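Local coordinates for alginate biosynthesis protein AlgX (Pseudomonas aeruginosa, PDB 4KNC) that protects the exopolysaccharide alginate from degradation as it crosses the periplasm and takes part in its O-acetylation, at residues A69-D72 with E73-K77; P129-S132 with P133-D136; A248-F251 with A252-E256; P349-S352 with G353-V356; E386-K389 with A390-T393. All blocks are in the same frame, centred on the assembly; numbering follows the deposited sequence.

Contact 1 (A69-D72 with E73-K77); sequences ALRD and ELKRK
Arg71 and Lys75, one helical turn apart, run side by side and point the same way. Each has CG anti to its own backbone nitrogen and then bends at chi2 (-90° in Arg71, 57° in Lys75), which carries the guanidinium over the start of the lysine chain. CB of Lys75 lies over one face of that group, 3.6 Å from Arg71 NH1, so the methylenes of the lysine pad a flat cation. The two charged ends also come close, Arg71 NH2 standing 3.6 Å from Lys75 NZ. This like-charge approach is probably eased by the partners of Arg71: NH1 donates to OD1 of Asp72 at 2.8 Å, in a salt bridge tilted 16° from the guanidinium plane, and NE bonds to the carbonyl oxygen of Gly125. Asp72 OD1 is shared with Arg68.

All of this decorates the last turns of helix 61-76 in the SGNH hydrolase-like domain, where i to i+4 backbone bonds run from Glu73 N to Ala69 O through Arg76 N to Asp72 O.

The other flank is apolar. Leu70 CG meets Leu74 CD1 at 4.1 Å, two branched side chains suited to a buried face, Leu70 lying against Phe309 and Ala313 of helix 307-316 and Leu74 against Val317. Arg76 and Glu73 also pair their charges, although the exact placement of the two groups is doubtful.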
loop_
_atom_site.group_PDB
_atom_site.type_symbol
_atom_site.label_atom_id
_atom_site.label_comp_id
_atom_site.label_asym_id
_atom_site.label_seq_id
_atom_site.Cartn_x
_atom_site.Cartn_y
_atom_site.Cartn_z
ATOM N N ALA A 69 11.657 -2.589 -11.536
ATOM C CA ALA A 69 10.925 -2.317 -12.766
ATOM C C ALA A 69 9.859 -1.238 -12.568
ATOM O O ALA A 69 9.716 -0.332 -13.398
ATOM C CB ALA A 69 10.285 -3.606 -13.297
ATOM N N LEU A 70 9.102 -1.342 -11.473
ATOM C CA LEU A 70 8.078 -0.345 -11.180
ATOM C C LEU A 70 8.696 1.030 -10.944
ATOM O O LEU A 70 8.221 2.036 -11.487
ATOM C CB LEU A 70 7.235 -0.762 -9.971
ATOM C CG LEU A 70 6.198 0.267 -9.504
ATOM C CD1 LEU A 70 5.238 0.598 -10.656
ATOM C CD2 LEU A 70 5.439 -0.230 -8.279
ATOM N N ARG A 71 9.754 1.068 -10.136
ATOM C CA ARG A 71 10.481 2.316 -9.898
ATOM C C ARG A 71 10.905 2.953 -11.219
ATOM O O ARG A 71 10.773 4.163 -11.402
ATOM C CB ARG A 71 11.701 2.083 -8.992
ATOM C CG ARG A 71 12.576 3.315 -8.733
ATOM C CD ARG A 71 13.696 3.449 -9.788
ATOM N NE ARG A 71 14.507 4.650 -9.600
ATOM C CZ ARG A 71 15.179 5.246 -10.581
ATOM N NH1 ARG A 71 15.119 4.751 -11.812
ATOM N NH2 ARG A 71 15.897 6.337 -10.339
ATOM N N ASP A 72 11.406 2.133 -12.141
ATOM C CA ASP A 72 11.895 2.651 -13.417
ATOM C C ASP A 72 10.768 3.206 -14.256
ATOM O O ASP A 72 10.872 4.305 -14.787
ATOM C CB ASP A 72 12.655 1.584 -14.198
ATOM C CG ASP A 72 14.026 1.326 -13.632
ATOM O OD1 ASP A 72 14.561 2.217 -12.931
ATOM O OD2 ASP A 72 14.572 0.239 -13.897
ATOM N N GLU A 73 9.689 2.443 -14.375
ATOM C CA GLU A 73 8.518 2.948 -15.074
ATOM C C GLU A 73 8.069 4.306 -14.508
ATOM O O GLU A 73 7.830 5.248 -15.266
ATOM C CB GLU A 73 7.385 1.923 -15.037
ATOM C CG GLU A 73 6.270 2.194 -16.024
ATOM C CD GLU A 73 6.747 2.180 -17.468
ATOM O OE1 GLU A 73 7.835 1.627 -17.753
ATOM O OE2 GLU A 73 6.028 2.734 -18.325
ATOM N N LEU A 74 7.985 4.415 -13.183
ATOM C CA LEU A 74 7.634 5.698 -12.568
ATOM C C LEU A 74 8.629 6.814 -12.919
ATOM O O LEU A 74 8.224 7.929 -13.267
ATOM C CB LEU A 74 7.510 5.561 -11.051
ATOM C CG LEU A 74 6.296 4.744 -10.592
ATOM C CD1 LEU A 74 6.458 4.332 -9.141
ATOM C CD2 LEU A 74 5.028 5.559 -10.785
ATOM N N LYS A 75 9.920 6.509 -12.815
ATOM C CA LYS A 75 10.984 7.457 -13.161
ATOM C C LYS A 75 10.896 7.971 -14.603
ATOM O O LYS A 75 11.161 9.143 -14.871
ATOM C CB LYS A 75 12.357 6.838 -12.923
ATOM C CG LYS A 75 13.500 7.812 -13.146
ATOM C CD LYS A 75 13.334 9.027 -12.255
ATOM C CE LYS A 75 14.442 10.045 -12.497
ATOM N NZ LYS A 75 15.759 9.544 -12.002
ATOM N N ARG A 76 10.517 7.098 -15.530
ATOM C CA ARG A 76 10.348 7.511 -16.924
ATOM C C ARG A 76 9.283 8.586 -17.042
ATOM O O ARG A 76 9.337 9.421 -17.932
ATOM C CB ARG A 76 9.923 6.337 -17.808
ATOM C CG ARG A 76 11.000 5.328 -18.135
ATOM C CD ARG A 76 10.632 4.536 -19.398
ATOM N NE ARG A 76 9.260 4.019 -19.373
ATOM C CZ ARG A 76 8.233 4.580 -20.010
ATOM N NH1 ARG A 76 7.021 4.047 -19.931
ATOM N NH2 ARG A 76 8.419 5.685 -20.723
ATOM N N LYS A 77 8.302 8.549 -16.148
ATOM C CA LYS A 77 7.188 9.488 -16.201
ATOM C C LYS A 77 7.507 10.769 -15.411
ATOM O O LYS A 77 6.666 11.661 -15.292
ATOM C CB LYS A 77 5.912 8.813 -15.679
ATOM C CG LYS A 77 4.608 9.530 -16.019
ATOM C CD LYS A 77 3.406 8.819 -15.398
ATOM C CE LYS A 77 2.142 9.678 -15.442
ATOM N NZ LYS A 77 1.784 10.110 -16.827
#

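Contact 2 (P129-S132 with P133-D136); sequences PDFS and PLFD
Phe135 lays its ring over the backbone of Ser132: the serine CA sits 3.5 Å from the ring centroid and only 4° off the normal, a CH-pi contact centred on the face. The phenylalanine torsion chi1 of -69° sets CG beside the backbone nitrogen and turns the ring back over the preceding residues. Its CE1 also comes within 3.5 Å of Phe131 O. A broad flat ring suits this place because it can cover a bare stretch of main chain, while Tyr114 of helix 107-123 meets it edge-to-face.

Ser132 is also held by Asp130. One carboxylate oxygen, OD1, takes two bonds from the same face of its plane: Ser132 OG at 2.6 Å on the syn side and Ser132 N at 2.8 Å on the anti side. The second bond closes an Asx turn. Together the two donors hold the Asp130 carboxylate in its orientation, and the bond to OD1 sets that of the serine hydroxyl. The chain then enters a short 3-10 turn, in which Leu134 N donates to Phe131 O at 2.7 Å and Phe135 N to Ser132 O at 3.0 Å. Pro133 suits its first turn, since its ring restrains phi and its nitrogen has no hydrogen to offer.

Phe131 turns to the interior of the SGNH hydrolase-like domain, against Val84 of strand 80-85 and Val163 of helix 153-169. Leu134 CD1 approaches its ring obliquely, 4.3 Å from Phe131 CD1, and the leucine side chain also touches Ile162 of the same helix 153-169.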
loop_
_atom_site.group_PDB
_atom_site.type_symbol
_atom_site.label_atom_id
_atom_site.label_comp_id
_atom_site.label_asym_id
_atom_site.label_seq_id
_atom_site.Cartn_x
_atom_site.Cartn_y
_atom_site.Cartn_z
ATOM N N PRO A 129 13.832 6.213 3.590
ATOM C CA PRO A 129 14.234 6.708 4.909
ATOM C C PRO A 129 14.650 5.573 5.836
ATOM O O PRO A 129 14.074 4.465 5.816
ATOM C CB PRO A 129 12.963 7.389 5.421
ATOM C CG PRO A 129 12.262 7.821 4.179
ATOM C CD PRO A 129 12.519 6.741 3.176
ATOM N N ASP A 130 15.671 5.849 6.635
ATOM C CA ASP A 130 16.197 4.876 7.585
ATOM C C ASP A 130 15.685 5.215 8.975
ATOM O O ASP A 130 16.075 6.232 9.548
ATOM C CB ASP A 130 17.727 4.947 7.555
ATOM C CG ASP A 130 18.384 3.969 8.505
ATOM O OD1 ASP A 130 17.677 3.303 9.284
ATOM O OD2 ASP A 130 19.626 3.874 8.469
ATOM N N PHE A 131 14.829 4.356 9.524
ATOM C CA PHE A 131 14.206 4.605 10.822
ATOM C C PHE A 131 15.001 4.009 11.978
ATOM O O PHE A 131 14.595 4.134 13.131
ATOM C CB PHE A 131 12.748 4.075 10.859
ATOM C CG PHE A 131 11.850 4.726 9.836
ATOM C CD1 PHE A 131 11.591 6.093 9.893
ATOM C CD2 PHE A 131 11.292 3.983 8.799
ATOM C CE1 PHE A 131 10.772 6.712 8.944
ATOM C CE2 PHE A 131 10.483 4.595 7.846
ATOM C CZ PHE A 131 10.214 5.961 7.925
ATOM N N SER A 132 16.136 3.379 11.679
ATOM C CA SER A 132 16.908 2.736 12.740
ATOM C C SER A 132 17.311 3.643 13.926
ATOM O O SER A 132 17.407 3.154 15.050
ATOM C CB SER A 132 18.110 1.951 12.187
ATOM O OG SER A 132 18.993 2.793 11.470
ATOM N N PRO A 133 17.508 4.961 13.702
ATOM C CA PRO A 133 17.744 5.750 14.924
ATOM C C PRO A 133 16.583 5.730 15.917
ATOM O O PRO A 133 16.795 6.078 17.080
ATOM C CB PRO A 133 17.952 7.172 14.395
ATOM C CG PRO A 133 18.502 6.974 13.013
ATOM C CD PRO A 133 17.773 5.749 12.485
ATOM N N LEU A 134 15.390 5.318 15.481
ATOM C CA LEU A 134 14.239 5.267 16.381
ATOM C C LEU A 134 14.107 3.935 17.111
ATOM O O LEU A 134 13.221 3.775 17.951
ATOM C CB LEU A 134 12.940 5.556 15.620
ATOM C CG LEU A 134 12.960 6.832 14.790
ATOM C CD1 LEU A 134 11.592 7.046 14.135
ATOM C CD2 LEU A 134 13.366 8.020 15.678
ATOM N N PHE A 135 14.971 2.978 16.783
ATOM C CA PHE A 135 14.854 1.630 17.343
ATOM C C PHE A 135 15.230 1.592 18.819
ATOM O O PHE A 135 16.000 2.430 19.300
ATOM C CB PHE A 135 15.752 0.640 16.606
ATOM C CG PHE A 135 15.327 0.348 15.194
ATOM C CD1 PHE A 135 14.249 1.002 14.618
ATOM C CD2 PHE A 135 16.024 -0.584 14.440
ATOM C CE1 PHE A 135 13.873 0.731 13.310
ATOM C CE2 PHE A 135 15.655 -0.861 13.143
ATOM C CZ PHE A 135 14.580 -0.207 12.571
ATOM N N ASP A 136 14.698 0.600 19.522
ATOM C CA ASP A 136 14.981 0.402 20.937
ATOM C C ASP A 136 14.802 1.705 21.710
ATOM O O ASP A 136 15.617 2.051 22.554
ATOM C CB ASP A 136 16.413 -0.120 21.116
ATOM C CG ASP A 136 16.564 -0.954 22.363
ATOM O OD1 ASP A 136 15.591 -0.997 23.141
ATOM O OD2 ASP A 136 17.632 -1.572 22.562
#

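Contact 3 (A248-F251 with A252-E256); sequences AYNF and AGFLE
Asn250 is the N-cap residue of helix 251-259 in the SGNH hydrolase-like domain, at the entry to a first turn that is largely buried. Two backbone bonds open the helix: Phe254 N donates to Asn250 O and Leu255 N to Phe251 O, both at 3.0 Å. Asn250 has a positive phi of 62°, a left-handed conformation that asparagine tolerates better than most residues.

Amide-to-ring contact comes next. With CG anti to the backbone nitrogen (chi1 -162°), the Asn250 amide swings across to Phe254 and places ND2 over the centre of that ring, 3.5 Å above its plane. The amide and ring planes stand 73° apart, so the nitrogen points at the face and the amide does not lie flat on it. ND2 is also hydrogen-bonded to Thr217 OG1, which gives this buried polar group a conventional partner. The amide oxygen OD1 of Asn250 lies 3.5 Å from Gly253 CA; the glycine, with no side chain, lets the amide come this close.

Among the apolar and aromatic contacts, Tyr249 stacks its ring on His150, inferred to be the catalytic proton acceptor, and its hydroxyl is hydrogen-bonded to Lys191. Thus the residue just before the cap borders the probable active site. Phe251 meets Trp151 and packs on Ala160 of helix 153-169. Leu255 closes over the Phe251 ring, a CH-pi contact with CD1 4.0 Å from the centroid, displaced toward the rim and nearest Phe251 CE2 at 3.8 Å.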
loop_
_atom_site.group_PDB
_atom_site.type_symbol
_atom_site.label_atom_id
_atom_site.label_comp_id
_atom_site.label_asym_id
_atom_site.label_seq_id
_atom_site.Cartn_x
_atom_site.Cartn_y
_atom_site.Cartn_z
ATOM N N ALA A 248 -6.267 10.381 11.473
ATOM C CA ALA A 248 -6.183 10.243 12.926
ATOM C C ALA A 248 -4.762 10.354 13.479
ATOM O O ALA A 248 -4.581 10.821 14.596
ATOM C CB ALA A 248 -6.811 8.922 13.374
ATOM N N TYR A 249 -3.760 9.913 12.714
ATOM C CA TYR A 249 -2.402 9.889 13.238
ATOM C C TYR A 249 -1.590 11.047 12.690
ATOM O O TYR A 249 -0.491 11.306 13.164
ATOM C CB TYR A 249 -1.719 8.546 12.962
ATOM C CG TYR A 249 -2.642 7.391 13.231
ATOM C CD1 TYR A 249 -2.968 7.027 14.540
ATOM C CD2 TYR A 249 -3.225 6.690 12.185
ATOM C CE1 TYR A 249 -3.834 5.985 14.795
ATOM C CE2 TYR A 249 -4.097 5.637 12.430
ATOM C CZ TYR A 249 -4.397 5.288 13.732
ATOM O OH TYR A 249 -5.271 4.243 13.970
ATOM N N ASN A 250 -2.142 11.724 11.685
ATOM C CA ASN A 250 -1.558 12.945 11.138
ATOM C C ASN A 250 -0.153 12.793 10.505
ATOM O O ASN A 250 0.640 13.728 10.523
ATOM C CB ASN A 250 -1.551 14.072 12.190
ATOM C CG ASN A 250 -1.380 15.455 11.554
ATOM O OD1 ASN A 250 -2.075 15.775 10.598
ATOM N ND2 ASN A 250 -0.424 16.255 12.056
ATOM N N PHE A 251 0.140 11.628 9.940
ATOM C CA PHE A 251 1.429 11.394 9.283
ATOM C C PHE A 251 1.658 12.393 8.145
ATOM O O PHE A 251 2.722 13.018 8.071
ATOM C CB PHE A 251 1.525 9.947 8.792
ATOM C CG PHE A 251 2.832 9.601 8.101
ATOM C CD1 PHE A 251 4.053 9.818 8.727
ATOM C CD2 PHE A 251 2.826 9.000 6.843
ATOM C CE1 PHE A 251 5.251 9.479 8.093
ATOM C CE2 PHE A 251 4.021 8.639 6.207
ATOM C CZ PHE A 251 5.238 8.892 6.837
ATOM N N ALA A 252 0.658 12.584 7.288
ATOM C CA ALA A 252 0.775 13.585 6.210
ATOM C C ALA A 252 1.009 15.016 6.736
ATOM O O ALA A 252 1.806 15.770 6.180
ATOM C CB ALA A 252 -0.442 13.552 5.319
ATOM N N GLY A 253 0.319 15.385 7.813
ATOM C CA GLY A 253 0.487 16.707 8.398
ATOM C C GLY A 253 1.889 16.937 8.944
ATOM O O GLY A 253 2.485 18.002 8.740
ATOM N N PHE A 254 2.436 15.942 9.633
ATOM C CA PHE A 254 3.811 16.068 10.111
ATOM C C PHE A 254 4.801 16.110 8.942
ATOM O O PHE A 254 5.798 16.825 8.996
ATOM C CB PHE A 254 4.149 14.948 11.087
ATOM C CG PHE A 254 3.306 14.970 12.349
ATOM C CD1 PHE A 254 3.195 16.127 13.110
ATOM C CD2 PHE A 254 2.614 13.838 12.759
ATOM C CE1 PHE A 254 2.416 16.152 14.274
ATOM C CE2 PHE A 254 1.830 13.858 13.911
ATOM C CZ PHE A 254 1.738 15.017 14.668
ATOM N N LEU A 255 4.526 15.350 7.881
ATOM C CA LEU A 255 5.355 15.455 6.687
ATOM C C LEU A 255 5.368 16.888 6.173
ATOM O O LEU A 255 6.429 17.418 5.838
ATOM C CB LEU A 255 4.884 14.512 5.591
ATOM C CG LEU A 255 5.169 13.022 5.813
ATOM C CD1 LEU A 255 4.417 12.164 4.793
ATOM C CD2 LEU A 255 6.657 12.737 5.732
ATOM N N GLU A 256 4.202 17.526 6.107
ATOM C CA GLU A 256 4.168 18.914 5.634
ATOM C C GLU A 256 4.934 19.834 6.578
ATOM O O GLU A 256 5.693 20.693 6.132
ATOM C CB GLU A 256 2.738 19.420 5.481
ATOM C CG GLU A 256 1.919 18.681 4.437
ATOM C CD GLU A 256 0.448 19.000 4.544
ATOM O OE1 GLU A 256 0.006 19.302 5.670
ATOM O OE2 GLU A 256 -0.257 18.960 3.512
#

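Contact 4 (P349-S352 with G353-V356); sequences PIRS and GSYV
Tyr355 folds back over Ile350 at the turn that leads into strand 355-361, part of an antiparallel sheet of the carbohydrate-binding module. The isoleucine methyl CG2 sits over the centre of the tyrosine ring, 3.5 Å from the centroid and 13° off the normal, a close CH-pi contact. CG2 is the branch anti to the backbone nitrogen of Ile350, whereas CG1 leads off beside that nitrogen. A beta-branched residue suits the place, because one branch can meet the ring squarely; the residue also touches Val327 of strand 326-333. The tyrosine chi1 of -96° lies away from the usual staggered values, and the ring edge comes up to the Arg351 carbonyl, with Tyr355 CD1 3.1 Å from Arg351 O.

Gly353 lies at the bend, its bare CA over one face of the Arg351 guanidinium. The arginine reaches forward through its bend at chi3, bringing NH2 to 3.3 Å from Ser354 CB.

Among the hydrogen bonds, Ser354 OG gives only a weak one to Arg351 O at 3.5 Å. Ser352 directs its hydroxyl away from the turn, to Arg402 O and Tyr375 OH. The main bond of the turn uses the Ser352 carbonyl oxygen, which accepts from Tyr355 N at 2.8 Å, the donor standing 43° out of the carbonyl plane.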
loop_
_atom_site.group_PDB
_atom_site.type_symbol
_atom_site.label_atom_id
_atom_site.label_comp_id
_atom_site.label_asym_id
_atom_site.label_seq_id
_atom_site.Cartn_x
_atom_site.Cartn_y
_atom_site.Cartn_z
ATOM N N PRO A 349 -3.434 -9.769 -35.241
ATOM C CA PRO A 349 -2.178 -9.939 -34.498
ATOM C C PRO A 349 -2.165 -9.210 -33.150
ATOM O O PRO A 349 -1.917 -8.004 -33.081
ATOM C CB PRO A 349 -1.132 -9.329 -35.433
ATOM C CG PRO A 349 -1.905 -8.414 -36.332
ATOM C CD PRO A 349 -3.221 -9.080 -36.527
ATOM N N ILE A 350 -2.434 -9.959 -32.085
ATOM C CA ILE A 350 -2.371 -9.437 -30.731
ATOM C C ILE A 350 -1.475 -10.329 -29.873
ATOM O O ILE A 350 -1.943 -11.296 -29.275
ATOM C CB ILE A 350 -3.771 -9.369 -30.087
ATOM C CG1 ILE A 350 -4.753 -8.596 -30.976
ATOM C CG2 ILE A 350 -3.702 -8.748 -28.691
ATOM C CD1 ILE A 350 -6.172 -8.488 -30.372
ATOM N N ARG A 351 -0.184 -10.010 -29.825
ATOM C CA ARG A 351 0.761 -10.750 -28.989
ATOM C C ARG A 351 0.550 -10.422 -27.502
ATOM O O ARG A 351 0.532 -9.252 -27.114
ATOM C CB ARG A 351 2.201 -10.430 -29.403
ATOM C CG ARG A 351 3.224 -11.467 -28.961
ATOM C CD ARG A 351 4.644 -11.030 -29.303
ATOM N NE ARG A 351 5.094 -9.944 -28.437
ATOM C CZ ARG A 351 5.743 -10.124 -27.291
ATOM N NH1 ARG A 351 6.038 -11.350 -26.879
ATOM N NH2 ARG A 351 6.104 -9.077 -26.559
ATOM N N SER A 352 0.406 -11.461 -26.680
ATOM C CA SER A 352 0.111 -11.300 -25.260
ATOM C C SER A 352 1.105 -10.407 -24.504
ATOM O O SER A 352 0.738 -9.337 -24.012
ATOM C CB SER A 352 0.015 -12.661 -24.568
ATOM O OG SER A 352 -0.389 -12.513 -23.209
ATOM N N GLY A 353 2.359 -10.842 -24.424
ATOM C CA GLY A 353 3.360 -10.157 -23.624
ATOM C C GLY A 353 3.710 -8.751 -24.066
ATOM O O GLY A 353 4.697 -8.172 -23.610
ATOM N N SER A 354 2.903 -8.202 -24.961
ATOM C CA SER A 354 3.039 -6.813 -25.344
ATOM C C SER A 354 1.671 -6.191 -25.568
ATOM O O SER A 354 1.529 -5.339 -26.433
ATOM C CB SER A 354 3.897 -6.680 -26.606
ATOM O OG SER A 354 3.195 -7.089 -27.767
ATOM N N TYR A 355 0.666 -6.620 -24.796
ATOM C CA TYR A 355 -0.679 -6.031 -24.859
ATOM C C TYR A 355 -1.318 -5.777 -23.487
ATOM O O TYR A 355 -0.916 -6.379 -22.490
ATOM C CB TYR A 355 -1.610 -6.841 -25.778
ATOM C CG TYR A 355 -1.692 -6.293 -27.199
ATOM C CD1 TYR A 355 -0.721 -6.600 -28.148
ATOM C CD2 TYR A 355 -2.737 -5.456 -27.582
ATOM C CE1 TYR A 355 -0.795 -6.096 -29.443
ATOM C CE2 TYR A 355 -2.816 -4.946 -28.869
ATOM C CZ TYR A 355 -1.848 -5.270 -29.796
ATOM O OH TYR A 355 -1.941 -4.760 -31.071
ATOM N N VAL A 356 -2.313 -4.886 -23.454
ATOM C CA VAL A 356 -2.901 -4.431 -22.190
ATOM C C VAL A 356 -4.444 -4.357 -22.213
ATOM O O VAL A 356 -5.051 -4.016 -23.232
ATOM C CB VAL A 356 -2.266 -3.074 -21.759
ATOM C CG1 VAL A 356 -3.131 -2.327 -20.747
ATOM C CG2 VAL A 356 -0.863 -3.303 -21.205
#

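Contact 5 (E386-K389 with A390-T393); sequences EQSK and AVDT
With chi1 at 166° and chi2 at 178°, the side chain of Gln387 runs out straight and passes Val391 on its way to Thr393. In Ser388 the torsion of 170° sets OG anti to the backbone nitrogen, where it faces forward along the chain to Ala390. Val391 places CG2 between its own nitrogen and carbonyl carbon, and that methyl lies 3.4 Å from both Gln387 CG and Ser388 O.

Ser388 to Val391 form a type I beta turn in the loop between strands 380-386 and 396-400 of the carbohydrate-binding module. The closing bond, Val391 N to Ser388 O, is weak at 3.5 Å. A second one supports it, Ala390 N donating to Ser388 OG at 3.1 Å and nearly straight at the hydrogen. Serine suits the first position because its short hydroxyl can turn in and accept from this backbone N-H. Lys389 and Ala390, at the corners, are exposed.

Beyond the turn, Gln387 OE1 comes to 3.2 Å from Thr393 OG1, the two side chains approaching from opposite directions. The hydrogen bonds of these side chains run elsewhere: Gln387 NE2 with His367 ND1 and Thr393 OG1 with Arg396 O. Val391 and Thr393 also touch Ala279 of helix 275-282, so the loop joins the carbohydrate-binding module to the SGNH hydrolase-like domain. The chemistry implies a turn that, with so long a closing bond, probably owes much to the serine hydroxyl and to one valine methyl packed against Gln387 CG.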
loop_
_atom_site.group_PDB
_atom_site.type_symbol
_atom_site.label_atom_id
_atom_site.label_comp_id
_atom_site.label_asym_id
_atom_site.label_seq_id
_atom_site.Cartn_x
_atom_site.Cartn_y
_atom_site.Cartn_z
ATOM N N GLU A 386 -9.072 -8.695 -6.855
ATOM C CA GLU A 386 -9.898 -8.215 -5.761
ATOM C C GLU A 386 -9.486 -6.791 -5.402
ATOM O O GLU A 386 -8.316 -6.513 -5.150
ATOM C CB GLU A 386 -9.765 -9.123 -4.534
ATOM C CG GLU A 386 -10.120 -10.586 -4.772
ATOM C CD GLU A 386 -11.578 -10.789 -5.138
ATOM O OE1 GLU A 386 -11.858 -11.667 -5.981
ATOM O OE2 GLU A 386 -12.446 -10.080 -4.581
ATOM N N GLN A 387 -10.459 -5.893 -5.376
ATOM C CA GLN A 387 -10.200 -4.497 -5.078
ATOM C C GLN A 387 -10.782 -4.147 -3.713
ATOM O O GLN A 387 -11.833 -4.664 -3.340
ATOM C CB GLN A 387 -10.828 -3.639 -6.167
ATOM C CG GLN A 387 -10.940 -2.188 -5.842
ATOM C CD GLN A 387 -11.540 -1.393 -6.990
ATOM O OE1 GLN A 387 -10.823 -0.880 -7.854
ATOM N NE2 GLN A 387 -12.861 -1.293 -7.010
ATOM N N SER A 388 -10.094 -3.282 -2.970
ATOM C CA SER A 388 -10.555 -2.834 -1.662
ATOM C C SER A 388 -11.970 -2.273 -1.714
ATOM O O SER A 388 -12.331 -1.575 -2.666
ATOM C CB SER A 388 -9.614 -1.759 -1.105
ATOM O OG SER A 388 -10.172 -1.148 0.046
ATOM N N LYS A 389 -12.757 -2.577 -0.681
ATOM C CA LYS A 389 -14.131 -2.089 -0.561
ATOM C C LYS A 389 -14.173 -0.574 -0.389
ATOM O O LYS A 389 -15.198 0.063 -0.645
ATOM C CB LYS A 389 -14.834 -2.732 0.647
ATOM C CG LYS A 389 -14.830 -4.265 0.696
ATOM C CD LYS A 389 -15.723 -4.888 -0.367
ATOM C CE LYS A 389 -15.902 -6.382 -0.120
ATOM N NZ LYS A 389 -16.652 -7.037 -1.220
ATOM N N ALA A 390 -13.062 0.003 0.058
ATOM C CA ALA A 390 -13.053 1.413 0.416
ATOM C C ALA A 390 -12.625 2.350 -0.707
ATOM O O ALA A 390 -12.736 3.557 -0.564
ATOM C CB ALA A 390 -12.208 1.645 1.660
ATOM N N VAL A 391 -12.148 1.813 -1.829
ATOM C CA VAL A 391 -11.731 2.681 -2.925
ATOM C C VAL A 391 -12.797 2.886 -3.991
ATOM O O VAL A 391 -13.792 2.178 -4.046
ATOM C CB VAL A 391 -10.432 2.194 -3.604
ATOM C CG1 VAL A 391 -9.334 1.995 -2.558
ATOM C CG2 VAL A 391 -10.692 0.918 -4.389
ATOM N N ASP A 392 -12.561 3.871 -4.844
ATOM C CA ASP A 392 -13.457 4.193 -5.942
ATOM C C ASP A 392 -12.604 4.578 -7.144
ATOM O O ASP A 392 -12.091 5.696 -7.219
ATOM C CB ASP A 392 -14.382 5.350 -5.544
ATOM C CG ASP A 392 -15.469 5.632 -6.580
ATOM O OD1 ASP A 392 -15.156 5.732 -7.788
ATOM O OD2 ASP A 392 -16.648 5.768 -6.176
ATOM N N THR A 393 -12.437 3.639 -8.071
ATOM C CA THR A 393 -11.712 3.891 -9.318
ATOM C C THR A 393 -12.707 4.037 -10.462
ATOM O O THR A 393 -12.336 4.004 -11.639
ATOM C CB THR A 393 -10.722 2.753 -9.650
ATOM O OG1 THR A 393 -11.442 1.543 -9.925
ATOM C CG2 THR A 393 -9.759 2.517 -8.485
#

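Overall arrangement
Contacts 1, 2 and 3 belong to the SGNH hydrolase-like domain, contacts 4 and 5 to the carbohydrate-binding module, and no two of them touch. Contacts 2 and 3 are the closest pair, nearest atoms about 6 Å apart, and both pack side chains on helix 153-169. Contact 3 borders the inferred active site: the side chain of Tyr249 is about 3 Å from that of His150 and about 5 Å from that of Asp148. Contact 5 approaches from the other domain, Ala390 lying about 10 Å from the probable nucleophile Ser243, side chain to side chain. Contact 4 is remote, its centre about 43 Å from that of contact 3; contact 1, across the two domains, comes within about 10 Å of it, nearest atoms.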